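Local structure of fructosyl amine: oxygen oxidoreductase (Aspergillus fumigatus, 3DJE) at residues C278-S290 with R411-V424. The protein oxidatively deglycates fructosyl amino acids (Amadori products) with the help of a bound FAD, as a fructosamine oxidase of the MSOX/MTOX family. Residues are numbered along the deposited sequence; the frame is centred on the assembly and turned at random.
Sequences CDEHPGYTNMVQS and RFGGPNRVMDFHDV. With FSA (1-S-(carboxymethyl)-1-thio-beta-D-fructopyranose), chain D.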
loop_
_atom_site.group_PDB
_atom_site.type_symbol
_atom_site.label_atom_id
_atom_site.label_comp_id
_atom_site.label_asym_id
_atom_site.label_seq_id
_atom_site.Cartn_x
_atom_site.Cartn_y
_atom_site.Cartn_z
ATOM N N CYS A 278 0.541 -2.502 -13.320
ATOM C CA CYS A 278 1.582 -1.636 -12.769
ATOM C C CYS A 278 2.924 -1.966 -13.406
ATOM O O CYS A 278 3.293 -3.137 -13.490
ATOM C CB CYS A 278 1.721 -1.830 -11.266
ATOM S SG CYS A 278 0.288 -1.269 -10.319
ATOM N N ASP A 279 3.632 -0.926 -13.845
ATOM C CA ASP A 279 5.041 -1.042 -14.228
ATOM C C ASP A 279 5.904 -0.990 -12.974
ATOM O O ASP A 279 5.812 -0.041 -12.206
ATOM C CB ASP A 279 5.443 0.068 -15.211
ATOM C CG ASP A 279 5.191 1.490 -14.670
ATOM O OD1 ASP A 279 4.052 1.795 -14.225
ATOM O OD2 ASP A 279 6.136 2.318 -14.712
ATOM N N GLU A 280 6.745 -1.998 -12.760
ATOM C CA GLU A 280 7.592 -2.005 -11.571
ATOM C C GLU A 280 8.847 -1.137 -11.737
ATOM O O GLU A 280 9.462 -1.086 -12.801
ATOM C CB GLU A 280 7.938 -3.448 -11.143
ATOM C CG GLU A 280 8.752 -3.594 -9.840
ATOM C CD GLU A 280 8.058 -3.080 -8.558
ATOM O OE1 GLU A 280 6.834 -2.808 -8.579
ATOM O OE2 GLU A 280 8.755 -2.941 -7.526
ATOM N N HIS A 281 9.184 -0.441 -10.661
ATOM C CA HIS A 281 10.342 0.455 -10.594
ATOM C C HIS A 281 10.547 0.856 -9.141
ATOM O O HIS A 281 9.671 0.589 -8.301
ATOM C CB HIS A 281 10.147 1.680 -11.497
ATOM C CG HIS A 281 8.890 2.449 -11.224
ATOM N ND1 HIS A 281 8.736 3.258 -10.117
ATOM C CD2 HIS A 281 7.726 2.527 -11.911
ATOM C CE1 HIS A 281 7.537 3.810 -10.141
ATOM N NE2 HIS A 281 6.907 3.395 -11.225
ATOM N N PRO A 282 11.727 1.423 -8.803
ATOM C CA PRO A 282 12.006 1.816 -7.421
ATOM C C PRO A 282 11.244 3.037 -6.855
ATOM O O PRO A 282 11.458 3.376 -5.693
ATOM C CB PRO A 282 13.524 2.063 -7.418
ATOM C CG PRO A 282 14.022 1.406 -8.689
ATOM C CD PRO A 282 12.922 1.607 -9.657
ATOM N N GLY A 283 10.372 3.648 -7.652
ATOM C CA GLY A 283 9.491 4.710 -7.163
ATOM C C GLY A 283 9.874 6.108 -7.603
ATOM O O GLY A 283 11.021 6.346 -8.017
ATOM N N TYR A 284 8.895 7.015 -7.546
ATOM C CA TYR A 284 9.109 8.460 -7.746
ATOM C C TYR A 284 9.013 9.190 -6.413
ATOM O O TYR A 284 8.051 9.001 -5.660
ATOM C CB TYR A 284 8.033 9.053 -8.649
ATOM C CG TYR A 284 8.083 8.638 -10.086
ATOM C CD1 TYR A 284 8.817 9.376 -11.010
ATOM C CD2 TYR A 284 7.362 7.530 -10.541
ATOM C CE1 TYR A 284 8.863 9.001 -12.339
ATOM C CE2 TYR A 284 7.387 7.148 -11.876
ATOM C CZ TYR A 284 8.153 7.887 -12.773
ATOM O OH TYR A 284 8.187 7.524 -14.096
ATOM N N THR A 285 9.997 10.034 -6.126
ATOM C CA THR A 285 9.863 11.004 -5.046
ATOM C C THR A 285 9.409 12.346 -5.636
ATOM O O THR A 285 9.339 12.507 -6.852
ATOM C CB THR A 285 11.190 11.211 -4.303
ATOM O OG1 THR A 285 12.195 11.599 -5.258
ATOM C CG2 THR A 285 11.618 9.929 -3.577
ATOM N N ASN A 286 9.086 13.300 -4.769
ATOM C CA ASN A 286 8.820 14.663 -5.220
ATOM C C ASN A 286 9.544 15.623 -4.289
ATOM O O ASN A 286 8.925 16.287 -3.457
ATOM C CB ASN A 286 7.321 14.949 -5.269
ATOM C CG ASN A 286 6.994 16.280 -5.949
ATOM O OD1 ASN A 286 7.548 16.604 -7.003
ATOM N ND2 ASN A 286 6.080 17.042 -5.358
HETATM N N MSE A 287 10.870 15.652 -4.443
HETATM C CA MSE A 287 11.780 16.395 -3.577
HETATM C C MSE A 287 11.692 17.895 -3.818
HETATM O O MSE A 287 11.996 18.382 -4.906
HETATM C CB MSE A 287 13.228 15.924 -3.786
HETATM C CG MSE A 287 13.489 14.469 -3.413
HETATM SE SE MSE A 287 13.133 14.107 -1.525
HETATM C CE MSE A 287 13.666 12.243 -1.424
ATOM N N VAL A 288 11.256 18.617 -2.794
ATOM C CA VAL A 288 11.247 20.074 -2.835
ATOM C C VAL A 288 12.276 20.590 -1.838
ATOM O O VAL A 288 12.530 19.963 -0.799
ATOM C CB VAL A 288 9.841 20.682 -2.543
ATOM C CG1 VAL A 288 8.795 20.128 -3.517
ATOM C CG2 VAL A 288 9.418 20.449 -1.092
ATOM N N GLN A 289 12.889 21.720 -2.170
ATOM C CA GLN A 289 13.794 22.380 -1.243
ATOM C C GLN A 289 13.042 23.463 -0.480
ATOM O O GLN A 289 12.394 24.330 -1.079
ATOM C CB GLN A 289 15.006 22.966 -1.972
ATOM C CG GLN A 289 16.210 23.196 -1.066
ATOM C CD GLN A 289 17.492 23.454 -1.837
ATOM O OE1 GLN A 289 17.539 24.310 -2.727
ATOM N NE2 GLN A 289 18.547 22.717 -1.494
ATOM N N SER A 290 13.115 23.387 0.846
ATOM C CA SER A 290 12.536 24.402 1.715
ATOM C C SER A 290 13.478 25.602 1.801
ATOM O O SER A 290 14.618 25.543 1.323
ATOM C CB SER A 290 12.284 23.822 3.110
ATOM O OG SER A 290 11.564 22.603 3.033
ATOM N N ARG A 411 14.030 -2.744 -4.519
ATOM C CA ARG A 411 13.162 -2.687 -5.696
ATOM C C ARG A 411 13.973 -2.593 -6.984
ATOM O O ARG A 411 15.094 -2.067 -6.990
ATOM C CB ARG A 411 12.196 -1.502 -5.616
ATOM C CG ARG A 411 11.275 -1.517 -4.399
ATOM C CD ARG A 411 10.317 -0.342 -4.499
ATOM N NE ARG A 411 9.284 -0.340 -3.457
ATOM C CZ ARG A 411 9.320 0.402 -2.351
ATOM N NH1 ARG A 411 10.359 1.204 -2.098
ATOM N NH2 ARG A 411 8.308 0.355 -1.480
ATOM N N PHE A 412 13.375 -3.085 -8.060
ATOM C CA PHE A 412 13.991 -3.120 -9.383
ATOM C C PHE A 412 13.025 -2.610 -10.447
ATOM O O PHE A 412 11.867 -2.284 -10.147
ATOM C CB PHE A 412 14.442 -4.548 -9.714
ATOM C CG PHE A 412 15.550 -5.031 -8.837
ATOM C CD1 PHE A 412 16.872 -4.712 -9.139
ATOM C CD2 PHE A 412 15.278 -5.759 -7.681
ATOM C CE1 PHE A 412 17.917 -5.140 -8.314
ATOM C CE2 PHE A 412 16.313 -6.189 -6.849
ATOM C CZ PHE A 412 17.632 -5.880 -7.167
ATOM N N GLY A 413 13.495 -2.537 -11.691
ATOM C CA GLY A 413 12.636 -2.160 -12.811
ATOM C C GLY A 413 12.916 -0.774 -13.370
ATOM O O GLY A 413 13.463 0.093 -12.676
ATOM N N GLY A 414 12.527 -0.562 -14.628
ATOM C CA GLY A 414 12.738 0.733 -15.276
ATOM C C GLY A 414 14.216 1.088 -15.229
ATOM O O GLY A 414 15.058 0.233 -15.512
ATOM N N PRO A 415 14.543 2.327 -14.821
ATOM C CA PRO A 415 15.944 2.768 -14.811
ATOM C C PRO A 415 16.731 2.259 -13.614
ATOM O O PRO A 415 17.913 2.587 -13.470
ATOM C CB PRO A 415 15.822 4.294 -14.736
ATOM C CG PRO A 415 14.578 4.517 -13.958
ATOM C CD PRO A 415 13.636 3.384 -14.336
ATOM N N ASN A 416 16.082 1.482 -12.744
ATOM C CA ASN A 416 16.727 0.959 -11.542
ATOM C C ASN A 416 17.319 2.071 -10.673
ATOM O O ASN A 416 18.418 1.938 -10.120
ATOM C CB ASN A 416 17.769 -0.108 -11.903
ATOM C CG ASN A 416 17.126 -1.425 -12.300
ATOM O OD1 ASN A 416 17.139 -1.809 -13.466
ATOM N ND2 ASN A 416 16.548 -2.112 -11.331
ATOM N N ARG A 417 16.574 3.171 -10.608
ATOM C CA ARG A 417 16.889 4.344 -9.808
ATOM C C ARG A 417 15.588 4.784 -9.160
ATOM O O ARG A 417 14.512 4.607 -9.745
ATOM C CB ARG A 417 17.339 5.516 -10.686
ATOM C CG ARG A 417 18.517 5.279 -11.578
ATOM C CD ARG A 417 18.878 6.590 -12.265
ATOM N NE ARG A 417 20.196 6.537 -12.894
ATOM C CZ ARG A 417 21.349 6.731 -12.257
ATOM N NH1 ARG A 417 21.373 6.978 -10.953
ATOM N NH2 ARG A 417 22.492 6.663 -12.930
ATOM N N VAL A 418 15.686 5.386 -7.980
ATOM C CA VAL A 418 14.557 6.143 -7.438
ATOM C C VAL A 418 14.449 7.454 -8.229
ATOM O O VAL A 418 15.364 8.298 -8.204
ATOM C CB VAL A 418 14.714 6.415 -5.922
ATOM C CG1 VAL A 418 13.500 7.176 -5.363
ATOM C CG2 VAL A 418 14.908 5.109 -5.154
HETATM N N MSE A 419 13.337 7.612 -8.940
HETATM C CA MSE A 419 13.122 8.758 -9.819
HETATM C C MSE A 419 12.492 9.933 -9.075
HETATM O O MSE A 419 12.221 9.844 -7.879
HETATM C CB MSE A 419 12.260 8.337 -11.009
HETATM C CG MSE A 419 12.888 7.214 -11.810
HETATM SE SE MSE A 419 11.630 6.388 -12.997
HETATM C CE MSE A 419 10.574 5.438 -11.659
ATOM N N ASP A 420 12.289 11.044 -9.782
ATOM C CA ASP A 420 11.639 12.208 -9.189
ATOM C C ASP A 420 10.714 12.895 -10.184
ATOM O O ASP A 420 11.040 13.043 -11.362
ATOM C CB ASP A 420 12.678 13.191 -8.624
ATOM C CG ASP A 420 12.067 14.200 -7.661
ATOM O OD1 ASP A 420 12.223 14.031 -6.433
ATOM O OD2 ASP A 420 11.418 15.156 -8.138
ATOM N N PHE A 421 9.543 13.306 -9.705
ATOM C CA PHE A 421 8.539 13.913 -10.571
ATOM C C PHE A 421 8.987 15.233 -11.197
ATOM O O PHE A 421 8.454 15.632 -12.234
ATOM C CB PHE A 421 7.218 14.093 -9.814
ATOM C CG PHE A 421 6.424 12.815 -9.662
ATOM C CD1 PHE A 421 5.948 12.132 -10.786
ATOM C CD2 PHE A 421 6.128 12.306 -8.395
ATOM C CE1 PHE A 421 5.205 10.945 -10.652
ATOM C CE2 PHE A 421 5.384 11.109 -8.254
ATOM C CZ PHE A 421 4.922 10.440 -9.380
ATOM N N HIS A 422 9.955 15.900 -10.566
ATOM C CA HIS A 422 10.530 17.125 -11.142
ATOM C C HIS A 422 11.217 16.858 -12.483
ATOM O O HIS A 422 11.384 17.777 -13.291
ATOM C CB HIS A 422 11.502 17.801 -10.168
ATOM C CG HIS A 422 10.826 18.422 -8.985
ATOM N ND1 HIS A 422 10.642 17.749 -7.794
ATOM C CD2 HIS A 422 10.271 19.646 -8.817
ATOM C CE1 HIS A 422 10.011 18.537 -6.941
ATOM N NE2 HIS A 422 9.775 19.694 -7.535
ATOM N N ASP A 423 11.618 15.606 -12.707
ATOM C CA ASP A 423 12.247 15.185 -13.967
ATOM C C ASP A 423 11.232 14.804 -15.044
ATOM O O ASP A 423 11.599 14.602 -16.205
ATOM C CB ASP A 423 13.204 14.011 -13.730
ATOM C CG ASP A 423 14.349 14.354 -12.787
ATOM O OD1 ASP A 423 14.631 15.552 -12.564
ATOM O OD2 ASP A 423 14.975 13.412 -12.259
ATOM N N VAL A 424 9.960 14.708 -14.660
ATOM C CA VAL A 424 8.893 14.343 -15.591
ATOM C C VAL A 424 8.412 15.574 -16.346
ATOM O O VAL A 424 8.034 16.574 -15.727
ATOM C CB VAL A 424 7.704 13.654 -14.863
ATOM C CG1 VAL A 424 6.584 13.314 -15.852
ATOM C CG2 VAL A 424 8.188 12.404 -14.142
HETATM O OAB FSA D . 3.157 -6.395 -1.168
HETATM C CAL FSA D . 2.981 -6.962 -2.268
HETATM O OAA FSA D . 2.868 -8.211 -2.366
HETATM C CAH FSA D . 2.921 -6.161 -3.553
HETATM S SAK FSA D . 3.268 -4.449 -3.300
HETATM C C1 FSA D . 3.169 -4.000 -5.011
HETATM C C2 FSA D . 3.921 -2.688 -5.280
HETATM O O2 FSA D . 3.456 -2.109 -6.510
HETATM C C3 FSA D . 5.432 -2.926 -5.375
HETATM O O3 FSA D . 5.733 -3.734 -6.522
HETATM C C4 FSA D . 6.220 -1.612 -5.395
HETATM O O4 FSA D . 7.626 -1.894 -5.291
HETATM C C5 FSA D . 5.824 -0.692 -4.236
HETATM O O5 FSA D . 6.281 -1.214 -2.986
HETATM C C6 FSA D . 4.313 -0.516 -4.224
HETATM O O6 FSA D . 3.678 -1.805 -4.162
HETATM O O HOH W 1 10.879 -4.497 -7.624
HETATM O O HOH W 2 12.690 2.183 -3.535
#
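Met419, a selenomethionine, lies across the Tyr284 ring and ends over His281. Its CB packs on Tyr284 CD1 at 3.6 Å. SE follows, set obliquely to the same ring in a Met-aromatic contact. The chain bends at its last torsion (chi3 -72°), and CE comes to lie in the corner formed by the His281 and Tyr284 rings. Met419 CE sits 3.8 Å from the Tyr284 ring centroid and 3.6 Å from that of His281, over a face of each. The opposite face of Tyr284 takes Phe421 in an offset stack, planes 13° apart. Tyr284 OH reaches Glu308 and Arg312.

The backbones pair in parallel. Met419 N donates to Gly283 O, Thr285 N to Met419 O, and Phe421 N to Thr285 O. On the other side of this short ladder Asp420 uses both carboxylate oxygens. Asp420 OD1 accepts from Thr285 OG1 at 2.7 Å and, through its syn lone pair, from Met287 N. Asp420 OD2 takes His422 N, which makes an Asx turn, and His422 ND1 at 2.7 Å. Four donors from the two segments hold the carboxylate in place.

Nearer the flavin, Glu280 and Arg411 share the sugar of FSA. Glu280 OE1 accepts from FSA O3 at 2.5 Å, and OE2 from FSA O4. Arg411 NE donates to FSA O4 at 2.9 Å, and NH2 to FSA O5. Asp339 forms a salt bridge with Arg411 NH1. Water 2 joins NH1 to Pro282 O. Strand 419-420 pairs in parallel with the long strand 274-289 of the mixed sheet, and the two segments supply Glu280 and Arg411 to the FSA pocket, probably where the fructosyl substrate binds; Lys368 and Gly364 also bond the ligand there.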